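Side-chain contacts in adenylation domain (Streptomyces sp., PDB 5N9X), which belongs to the AMP-binding enzymes of the ANL superfamily and is modelled here with bound adenosine-5'-triphosphate and threonine: residues Leu73-Gly78 / Val134-Val139; Asn80-Met85 / His207-Asp212. One frame throughout, in Å; residues are numbered along the deposited sequence.

Interaction 1: residues Leu73-Gly78 / Val134-Val139; sequences LRMPPG and VTEENV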
# COMPACT_ATOMS: atom_id res chain seq x y z
N LEU A 73 1.69 -11.62 13.64
CA LEU A 73 0.43 -12.19 13.21
C LEU A 73 0.65 -12.89 11.88
O LEU A 73 1.08 -12.27 10.91
CB LEU A 73 -0.67 -11.12 13.08
CG LEU A 73 -2.00 -11.65 12.53
CD1 LEU A 73 -2.64 -12.60 13.54
CD2 LEU A 73 -2.98 -10.54 12.16
N ARG A 74 0.38 -14.19 11.85
CA ARG A 74 0.58 -14.98 10.62
C ARG A 74 -0.63 -15.87 10.32
O ARG A 74 -0.72 -17.00 10.82
CB ARG A 74 1.85 -15.82 10.73
CG ARG A 74 2.16 -16.56 9.47
CD ARG A 74 3.37 -17.46 9.62
NE ARG A 74 3.79 -17.98 8.32
CZ ARG A 74 3.20 -18.99 7.68
NH1 ARG A 74 2.15 -19.60 8.20
NH2 ARG A 74 3.67 -19.39 6.51
N MET A 75 -1.56 -15.34 9.52
CA MET A 75 -2.85 -15.99 9.25
C MET A 75 -3.41 -15.60 7.89
O MET A 75 -3.26 -14.47 7.45
CB MET A 75 -3.91 -15.61 10.29
CG MET A 75 -3.69 -16.06 11.69
SD MET A 75 -5.29 -16.17 12.52
CE MET A 75 -4.83 -15.66 14.16
N PRO A 76 -4.11 -16.52 7.24
CA PRO A 76 -4.87 -16.15 6.04
C PRO A 76 -5.92 -15.10 6.39
O PRO A 76 -6.37 -15.08 7.53
CB PRO A 76 -5.52 -17.47 5.62
CG PRO A 76 -5.58 -18.29 6.89
CD PRO A 76 -4.31 -17.93 7.62
N PRO A 77 -6.29 -14.22 5.43
CA PRO A 77 -7.33 -13.22 5.72
C PRO A 77 -8.66 -13.88 6.05
O PRO A 77 -9.07 -14.83 5.38
CB PRO A 77 -7.41 -12.39 4.43
CG PRO A 77 -6.90 -13.29 3.37
CD PRO A 77 -5.79 -14.08 4.04
N GLY A 78 -9.32 -13.38 7.08
CA GLY A 78 -10.58 -13.94 7.53
C GLY A 78 -10.92 -13.47 8.93
O GLY A 78 -10.19 -12.66 9.53
N VAL A 134 -0.04 -18.46 19.97
CA VAL A 134 -1.48 -18.54 19.99
C VAL A 134 -1.84 -19.10 18.62
O VAL A 134 -1.48 -18.51 17.60
CB VAL A 134 -2.14 -17.19 20.23
CG1 VAL A 134 -3.63 -17.36 20.51
CG2 VAL A 134 -1.45 -16.49 21.37
N THR A 135 -2.51 -20.24 18.58
CA THR A 135 -2.80 -20.89 17.30
C THR A 135 -4.09 -20.33 16.72
O THR A 135 -4.79 -19.58 17.40
CB THR A 135 -2.93 -22.41 17.44
OG1 THR A 135 -4.03 -22.71 18.31
CG2 THR A 135 -1.65 -22.99 18.02
N GLU A 136 -4.39 -20.67 15.48
CA GLU A 136 -5.63 -20.20 14.89
C GLU A 136 -6.80 -20.84 15.63
O GLU A 136 -7.82 -20.18 15.88
CB GLU A 136 -5.70 -20.51 13.39
CG GLU A 136 -6.67 -19.59 12.65
CD GLU A 136 -6.73 -19.85 11.16
OE1 GLU A 136 -5.77 -20.42 10.59
OE2 GLU A 136 -7.76 -19.49 10.55
N GLU A 137 -6.65 -22.11 15.98
CA GLU A 137 -7.69 -22.84 16.69
C GLU A 137 -7.87 -22.18 18.05
O GLU A 137 -9.00 -22.00 18.52
CB GLU A 137 -7.35 -24.32 16.84
CG GLU A 137 -8.19 -25.04 17.89
CD GLU A 137 -7.94 -26.54 17.96
OE1 GLU A 137 -6.78 -26.96 17.80
OE2 GLU A 137 -8.92 -27.28 18.20
N ASN A 138 -6.76 -21.81 18.67
CA ASN A 138 -6.83 -21.06 19.91
C ASN A 138 -7.69 -19.80 19.76
O ASN A 138 -8.54 -19.55 20.60
CB ASN A 138 -5.43 -20.68 20.39
CG ASN A 138 -4.73 -21.82 21.12
OD1 ASN A 138 -3.50 -21.88 21.15
ND2 ASN A 138 -5.51 -22.73 21.71
N VAL A 139 -7.46 -19.03 18.70
CA VAL A 139 -8.20 -17.78 18.45
C VAL A 139 -9.68 -18.03 18.16
O VAL A 139 -10.54 -17.32 18.70
CB VAL A 139 -7.57 -16.98 17.27
CG1 VAL A 139 -8.53 -15.92 16.73
CG2 VAL A 139 -6.26 -16.33 17.72
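Glu136 has its carboxylate anchored through OE2, which accepts a hydrogen bond from Asn80 ND2 on helix 79-90, while its aliphatic stem lies against Met75. With CG anti to the backbone N (chi1 -157°) and the chain extended beyond it, Glu136 reaches the 73-78 segment. Its CG approaches Met75 SD to 3.7 Å, and its other oxygen, OE1, lies 4.1 Å from Pro76 CD. The bond to Asn80 fixes the carboxylate, and the aliphatic part of the same side chain packs on the sulfur.

Met75, in the loop that follows strand 70-74, has CG anti to its carbonyl carbon, and a bend at chi3 carries CE onward to Val139 CG2, 3.9 Å away. The side chain of Met75 also touches Val120 of strand 118-121, as does Val139.

The start of the helix is secured by Thr135. Its OG1 accepts from Asn138 N at 2.9 Å, and Asn138 OD1 answers by accepting from Thr135 N, completing a capping box. The whole is a junction in an alpha/beta layered subdomain: a loop leaving one strand of a parallel sheet meets the capped first turn of a helix that follows the sheet's edge strand 133-134.

Interaction 2: residues Asn80-Met85 / His207-Asp212; sequences NAIAAM and HSMAFD. With THR (threonine), chain C.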
# COMPACT_ATOMS: atom_id res chain seq x y z
N ASN A 80 -10.67 -14.89 11.91
CA ASN A 80 -9.67 -15.09 12.95
C ASN A 80 -8.53 -14.09 12.88
O ASN A 80 -8.08 -13.59 13.89
CB ASN A 80 -9.08 -16.51 12.90
CG ASN A 80 -10.13 -17.61 13.00
OD1 ASN A 80 -11.12 -17.51 13.75
ND2 ASN A 80 -9.91 -18.69 12.27
N ALA A 81 -8.06 -13.80 11.67
CA ALA A 81 -6.96 -12.86 11.50
C ALA A 81 -7.34 -11.46 12.00
O ALA A 81 -6.54 -10.79 12.65
CB ALA A 81 -6.52 -12.81 10.04
N ILE A 82 -8.56 -11.04 11.69
CA ILE A 82 -9.04 -9.73 12.07
C ILE A 82 -9.25 -9.64 13.58
O ILE A 82 -8.86 -8.64 14.22
CB ILE A 82 -10.38 -9.38 11.34
CG1 ILE A 82 -10.19 -9.31 9.82
CG2 ILE A 82 -10.95 -8.09 11.89
CD1 ILE A 82 -9.20 -8.20 9.37
N ALA A 83 -9.90 -10.66 14.14
CA ALA A 83 -10.19 -10.67 15.56
C ALA A 83 -8.87 -10.73 16.36
O ALA A 83 -8.71 -10.04 17.37
CB ALA A 83 -11.12 -11.85 15.92
N ALA A 84 -7.93 -11.53 15.88
CA ALA A 84 -6.61 -11.56 16.48
C ALA A 84 -5.97 -10.17 16.44
O ALA A 84 -5.33 -9.74 17.41
CB ALA A 84 -5.71 -12.58 15.78
N MET A 85 -6.13 -9.46 15.34
CA MET A 85 -5.41 -8.20 15.25
C MET A 85 -6.05 -7.19 16.21
O MET A 85 -5.36 -6.40 16.84
CB MET A 85 -5.36 -7.72 13.79
CG MET A 85 -4.91 -6.29 13.64
SD MET A 85 -6.36 -5.22 13.50
CE MET A 85 -6.41 -5.08 11.71
N HIS A 207 -6.30 -6.16 0.00
CA HIS A 207 -4.85 -6.17 0.14
C HIS A 207 -4.29 -6.96 1.34
O HIS A 207 -4.97 -7.17 2.34
CB HIS A 207 -4.32 -4.72 0.21
CG HIS A 207 -4.53 -3.95 -1.05
ND1 HIS A 207 -5.65 -3.18 -1.28
CD2 HIS A 207 -3.77 -3.85 -2.17
CE1 HIS A 207 -5.56 -2.61 -2.47
NE2 HIS A 207 -4.42 -3.00 -3.03
N SER A 208 -3.04 -7.40 1.21
CA SER A 208 -2.38 -8.20 2.24
C SER A 208 -2.35 -7.48 3.57
O SER A 208 -2.19 -6.26 3.61
CB SER A 208 -0.96 -8.55 1.83
OG SER A 208 -0.23 -8.98 2.95
N MET A 209 -2.49 -8.20 4.67
CA MET A 209 -2.45 -7.49 5.94
C MET A 209 -1.03 -6.95 6.23
O MET A 209 -0.87 -6.07 7.09
CB MET A 209 -2.98 -8.38 7.06
CG MET A 209 -4.51 -8.48 7.00
SD MET A 209 -5.23 -9.10 8.51
CE MET A 209 -4.50 -7.91 9.65
N ALA A 210 -0.04 -7.41 5.46
CA ALA A 210 1.33 -6.90 5.56
C ALA A 210 1.63 -5.76 4.57
O ALA A 210 2.79 -5.41 4.35
CB ALA A 210 2.33 -8.03 5.36
N PHE A 211 0.57 -5.21 3.97
CA PHE A 211 0.63 -4.01 3.13
C PHE A 211 -0.29 -2.94 3.75
O PHE A 211 -1.46 -3.21 4.06
CB PHE A 211 0.23 -4.36 1.70
CG PHE A 211 0.23 -3.20 0.75
CD1 PHE A 211 1.20 -2.20 0.85
CD2 PHE A 211 -0.69 -3.15 -0.29
CE1 PHE A 211 1.21 -1.13 -0.04
CE2 PHE A 211 -0.68 -2.10 -1.19
CZ PHE A 211 0.27 -1.09 -1.07
N ASP A 212 0.24 -1.74 3.97
CA ASP A 212 -0.46 -0.80 4.82
C ASP A 212 -1.78 -0.26 4.19
O ASP A 212 -2.58 0.38 4.86
CB ASP A 212 0.50 0.32 5.26
CG ASP A 212 0.69 1.40 4.21
OD1 ASP A 212 0.36 1.20 3.02
OD2 ASP A 212 1.17 2.48 4.61
N THR C . 0.93 3.24 1.42
CA THR C . 0.79 2.45 0.18
C THR C . 2.16 2.36 -0.42
O THR C . 2.50 1.64 -1.38
CB THR C . -0.17 3.10 -0.84
OG1 THR C . 0.16 4.49 -1.02
CG2 THR C . -1.62 2.94 -0.39
OXT THR C . 2.95 3.12 0.13
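Met209 reaches from the loop 207-212 to helix 79-90 and serves as a worked example of how one flexible side chain can join a loop to a helix. CB points toward the helix, and CG stands anti to the carbonyl carbon (chi1 -75°). The nearly extended chi2 then carries the sulfur onto the helix surface, where SD lies 4.2 Å from Ala81 CB and equally far from Ile82 CD1. A final bend at chi3 (54°) turns CE away from this pair and along the helix, bringing it within 4.0 Å of Met85 CE. SD thus serves both Ala81 and Ile82, and CE serves Met85, while Leu73 of strand 70-74 also packs on Met209. All of this is apolar contact between largely buried groups.

Met85 is folded back on itself, its terminal methyl meeting that of Met209.

The loop itself is shaped by a type I beta turn from Ser208 to Phe211 and by an ST turn, in which Ser208 OG accepts from Ala210 N at 3.0 Å; the same OG is also hydrogen-bonded to Asp99 OD2. Beyond the turn the chain enters the pocket. Phe211 presents the edge of its ring to the bound threonine, CE1 being 3.3 Å from the ligand's O, near the ring plane. Asp212 OD1 accepts from the ligand's N at 2.7 Å, while OD2 makes weak hydrogen bonds to Val318 N and Thr314 OG1. An aspartate receiving the amino group of a bound amino acid, on a loop just ahead of a helix, is characteristic of the amino acid pocket of adenylation domains.

Overall arrangement
From the N terminus, the chain runs through strand 70-74 into segment 73-78 and at once into helix 79-90, which supplies 80-85. Interaction 1 closes the first loop after 55 intervening residues, when the chain arrives at 134-139. Interaction 2 closes a longer one, with 121 residues between 80-85 and 207-212. The segments alternate, so the two loops cross. They are also neighbours in space, their centres 10 Å apart, with Met75 CE lying 3.6 Å from Ala84 CB. Helix 79-90 is the shared element: interaction 1 lies beside it and joins the loop after strand 70-74 to helix 136-141, and interaction 2 joins it to the loop that carries part of the threonine pocket.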